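Local atomic coordinates of TfuB1 (Thermobifida fusca, PDB entry 6JX3), a protein that binds the leader peptide of a lasso peptide precursor, probably to recognise it during biosynthesis, as a PqqD-like RRE protein that also binds zinc. Residues R77-A80 against E81-I84; G59-P62 against A63-A66. All blocks are in the same frame, centred on the assembly; numbering follows the deposited sequence. Where two conformers were deposited one is given.

Contact 1 (R77-A80 against E81-I84)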
loop_
_atom_site.group_PDB
_atom_site.type_symbol
_atom_site.label_atom_id
_atom_site.label_comp_id
_atom_site.label_asym_id
_atom_site.label_seq_id
_atom_site.Cartn_x
_atom_site.Cartn_y
_atom_site.Cartn_z
ATOM N N ARG A 77 -11.751 -5.928 13.140
ATOM C CA ARG A 77 -12.095 -4.730 12.377
ATOM C C ARG A 77 -11.334 -3.500 12.867
ATOM O O ARG A 77 -10.817 -2.716 12.059
ATOM C CB ARG A 77 -13.599 -4.502 12.438
ATOM C CG ARG A 77 -14.008 -3.129 11.999
ATOM C CD ARG A 77 -14.281 -3.120 10.526
ATOM N NE ARG A 77 -14.729 -1.806 10.078
ATOM C CZ ARG A 77 -15.637 -1.614 9.131
ATOM N NH1 ARG A 77 -16.205 -2.660 8.541
ATOM N NH2 ARG A 77 -15.977 -0.380 8.774
ATOM N N THR A 78 -11.262 -3.310 14.191
ATOM C CA THR A 78 -10.561 -2.149 14.719
ATOM C C THR A 78 -9.104 -2.139 14.266
ATOM O O THR A 78 -8.591 -1.100 13.834
ATOM C CB THR A 78 -10.688 -2.129 16.245
ATOM O OG1 THR A 78 -12.063 -2.304 16.592
ATOM C CG2 THR A 78 -10.260 -0.799 16.802
ATOM N N ASP A 79 -8.422 -3.279 14.347
ATOM C CA ASP A 79 -7.030 -3.342 13.923
ATOM C C ASP A 79 -6.902 -3.096 12.426
ATOM O O ASP A 79 -5.958 -2.438 11.979
ATOM C CB ASP A 79 -6.432 -4.698 14.283
ATOM C CG ASP A 79 -6.087 -4.809 15.753
ATOM O OD1 ASP A 79 -5.875 -3.759 16.395
ATOM O OD2 ASP A 79 -6.038 -5.946 16.262
ATOM N N ALA A 80 -7.842 -3.632 11.644
ATOM C CA ALA A 80 -7.803 -3.424 10.202
ATOM C C ALA A 80 -7.925 -1.951 9.864
ATOM O O ALA A 80 -7.171 -1.440 9.030
ATOM C CB ALA A 80 -8.916 -4.210 9.515
ATOM N N GLU A 81 -8.859 -1.245 10.513
ATOM C CA GLU A 81 -8.998 0.182 10.243
ATOM C C GLU A 81 -7.730 0.944 10.608
ATOM O O GLU A 81 -7.312 1.841 9.871
ATOM C CB GLU A 81 -10.189 0.762 11.000
ATOM C CG GLU A 81 -11.517 0.195 10.549
ATOM C CD GLU A 81 -12.685 0.983 11.075
ATOM O OE1 GLU A 81 -12.539 2.210 11.197
ATOM O OE2 GLU A 81 -13.738 0.372 11.339
ATOM N N ARG A 82 -7.119 0.621 11.749
ATOM C CA ARG A 82 -5.898 1.324 12.132
ATOM C C ARG A 82 -4.765 1.008 11.182
ATOM O O ARG A 82 -3.979 1.893 10.833
ATOM C CB ARG A 82 -5.475 0.947 13.544
ATOM C CG ARG A 82 -6.429 1.282 14.622
ATOM C CD ARG A 82 -5.584 1.538 15.842
ATOM N NE ARG A 82 -5.285 0.269 16.501
ATOM C CZ ARG A 82 -6.170 -0.441 17.189
ATOM N NH1 ARG A 82 -5.815 -1.594 17.745
ATOM N NH2 ARG A 82 -7.394 0.029 17.364
ATOM N N ASP A 83 -4.653 -0.256 10.771
ATOM C CA ASP A 83 -3.562 -0.640 9.890
ATOM C C ASP A 83 -3.709 0.004 8.520
ATOM O O ASP A 83 -2.710 0.402 7.904
ATOM C CB ASP A 83 -3.504 -2.157 9.757
ATOM C CG ASP A 83 -2.939 -2.835 10.988
ATOM O OD1 ASP A 83 -2.948 -4.087 11.009
ATOM O OD2 ASP A 83 -2.511 -2.130 11.932
ATOM N N ILE A 84 -4.936 0.059 7.998
ATOM C CA ILE A 84 -5.150 0.718 6.712
ATOM C C ILE A 84 -4.779 2.183 6.813
ATOM O O ILE A 84 -4.112 2.738 5.933
ATOM C CB ILE A 84 -6.609 0.551 6.264
ATOM C CG1 ILE A 84 -6.866 -0.901 5.881
ATOM C CG2 ILE A 84 -6.934 1.499 5.107
ATOM C CD1 ILE A 84 -8.364 -1.227 5.867
HETATM O O HOH W 1 -3.085 -3.083 14.582
#
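In the first turn of helix 77-93, Arg77 and Glu81 form an i to i+4 salt bridge. Arg77 NE gives its hydrogen to Glu81 OE2 over 2.7 Å, almost straight at 176°. The oxygen lies at the edge of the guanidinium, practically in its plane, whereas on the acid it is met on the anti side, somewhat out of the carboxylate plane; the two flat groups are turned 65° from one another. The bend of Arg77 at chi2 (90°) carries NE forward to Glu81, whose chain runs out extended from CG. Replacing Arg77 with a methionine would probably strip Glu81 OE2 of its charged mate and leave that carboxylate freer to turn. Arg77 also lies against Gln67 and Thr70 of helix 62-72.

Beneath these side chains the backbone has regular alpha-helical bonds: Glu81 N to Arg77 O at 2.9 Å, Arg82 N to Thr78 O at 3.1 Å, and Asp83 N to Asp79 O at 2.8 Å. Ile84 N reaches Ala80 O at 2.9 Å, and Ile84 CG1 lies 3.2 Å from that same Ala80 O. Ile84 is buried and touches Val65 of helix 62-72.

Asp79 OD1 is a zinc ligand. The closeness of Arg82 NH1 to it is doubtful, because Asp79 was deposited in two conformers. One turn on, Asp83 splits its carboxylate between two tasks: OD2 accepts from a water at 2.9 Å, while OD1 is hydrogen-bonded to an aromatic side chain of the bound peptide. Taken together, the evidence describes an amphipathic helix start: a salt bridge bordering helix 62-72, a zinc ligand at Asp79, a peptide-contacting acid and a buried Ala80-Ile84 flank, consistent with the last helix of the PqqD-like leader-recognition fold.

Contact 2 (G59-P62 against A63-A66). With ZN (zinc ion), chain E.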
loop_
_atom_site.group_PDB
_atom_site.type_symbol
_atom_site.label_atom_id
_atom_site.label_comp_id
_atom_site.label_asym_id
_atom_site.label_seq_id
_atom_site.Cartn_x
_atom_site.Cartn_y
_atom_site.Cartn_z
ATOM N N GLY A 59 -11.113 2.288 -6.124
ATOM C CA GLY A 59 -12.163 3.177 -5.687
ATOM C C GLY A 59 -12.895 2.734 -4.439
ATOM O O GLY A 59 -13.878 3.376 -4.063
ATOM N N HIS A 60 -12.461 1.659 -3.787
ATOM C CA HIS A 60 -13.091 1.270 -2.539
ATOM C C HIS A 60 -12.623 2.172 -1.413
ATOM O O HIS A 60 -11.486 2.644 -1.403
ATOM C CB HIS A 60 -12.760 -0.167 -2.197
ATOM C CG HIS A 60 -13.297 -1.129 -3.193
ATOM N ND1 HIS A 60 -14.640 -1.201 -3.484
ATOM C CD2 HIS A 60 -12.679 -2.004 -4.016
ATOM C CE1 HIS A 60 -14.831 -2.107 -4.421
ATOM N NE2 HIS A 60 -13.659 -2.609 -4.762
ATOM N N SER A 61 -13.510 2.385 -0.453
ATOM C CA SER A 61 -13.204 3.185 0.711
ATOM C C SER A 61 -12.315 2.399 1.664
ATOM O O SER A 61 -12.302 1.171 1.637
ATOM C CB SER A 61 -14.492 3.558 1.419
ATOM O OG SER A 61 -15.101 2.376 1.910
ATOM N N PRO A 62 -11.568 3.082 2.529
ATOM C CA PRO A 62 -10.877 2.351 3.601
ATOM C C PRO A 62 -11.827 1.494 4.408
ATOM O O PRO A 62 -11.444 0.421 4.884
ATOM C CB PRO A 62 -10.258 3.477 4.445
ATOM C CG PRO A 62 -9.998 4.562 3.427
ATOM C CD PRO A 62 -11.191 4.505 2.499
ATOM N N ALA A 63 -13.074 1.938 4.580
ATOM C CA ALA A 63 -14.036 1.138 5.323
ATOM C C ALA A 63 -14.346 -0.165 4.595
ATOM O O ALA A 63 -14.442 -1.226 5.224
ATOM C CB ALA A 63 -15.313 1.943 5.538
ATOM N N ASP A 64 -14.534 -0.094 3.274
ATOM C CA ASP A 64 -14.671 -1.296 2.457
ATOM C C ASP A 64 -13.495 -2.237 2.671
ATOM O O ASP A 64 -13.662 -3.456 2.774
ATOM C CB ASP A 64 -14.689 -0.937 0.980
ATOM C CG ASP A 64 -15.969 -0.320 0.516
ATOM O OD1 ASP A 64 -16.995 -0.325 1.238
ATOM O OD2 ASP A 64 -15.902 0.184 -0.624
ATOM N N VAL A 65 -12.282 -1.684 2.633
ATOM C CA VAL A 65 -11.094 -2.519 2.725
ATOM C C VAL A 65 -11.003 -3.146 4.104
ATOM O O VAL A 65 -10.602 -4.305 4.242
ATOM C CB VAL A 65 -9.835 -1.710 2.379
ATOM C CG1 VAL A 65 -8.577 -2.599 2.483
ATOM C CG2 VAL A 65 -9.980 -1.116 0.988
ATOM N N ALA A 66 -11.383 -2.402 5.147
ATOM C CA ALA A 66 -11.386 -2.992 6.481
ATOM C C ALA A 66 -12.347 -4.171 6.544
ATOM O O ALA A 66 -12.023 -5.218 7.116
ATOM C CB ALA A 66 -11.754 -1.940 7.531
HETATM ZN ZN ZN E . -17.499 0.799 -1.536
HETATM O O HOH W 2 -16.847 1.022 -3.598
#
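Ser61 and Asp64 grip each other reciprocally at the start of helix 62-72. Ser61 OG accepts from Asp64 N at 2.9 Å through a nearly straight N-H...O, and Ser61 N returns a bond to Asp64 OD2 at 3.3 Å. Both side-chain rotations suit the exchange. With chi1 at 65°, Ser61 OG is set between its own backbone N and carbonyl carbon, facing the first turn; Asp64 CG sits opposite its carbonyl carbon (chi1 -74°), which swings the carboxylate back over the N-cap. The Ser61 amide meets OD2 from above the carboxylate plane.

Asp64 OD2 is heavily engaged. It binds the zinc ion at 1.9 Å, takes the Ser61 bond, and lies at the ring edge of His60, whose ND1 makes only a weak hydrogen bond to it at 3.4 Å. The imidazole and carboxylate planes stand 68° apart, and the two side chains cross at about a right angle. ND1 is also hydrogen-bonded to a water at 3.1 Å, and that water is itself a zinc ligand, its oxygen 2.2 Å from the metal. His60 therefore sits in the second shell, touching both a protein ligand and a water ligand. The positive metal would probably draw charge from the Asp64 carboxylate and make OD2 a poorer acceptor.

Behind the cap, Val65 N binds Ser61 O and Ala66 N binds Pro62 O at 2.8 Å, starting the helical pattern. Val65 turns inward against Ile52 and Arg55 of helix 47-57, and Arg55 touches His60 and Asp64 as well. With Pro62 following the cap, Ser61 at the N-cap and Asp64 three residues on form a capping box, here with its acid doubling as a zinc ligand.

From the N terminus, the three-stranded antiparallel sheet and helix 47-57 come first; contact 2 follows at the turn into helix 62-72, and contact 1 comes later at the start of helix 77-93. Both are local, spanning consecutive residues, so neither closes a long loop; they lie in series, without nesting or crossing. Their centres are only about 11 Å apart, since helices 62-72 and 77-93 pack against each other. Ile84 CD1 wedges against the first turn of helix 62-72, 3.7 Å from Val65 CG1, and Glu81 CG packs at 3.7 Å on Ala66 CB. Val65, also touching helix 47-57, joins all three helices.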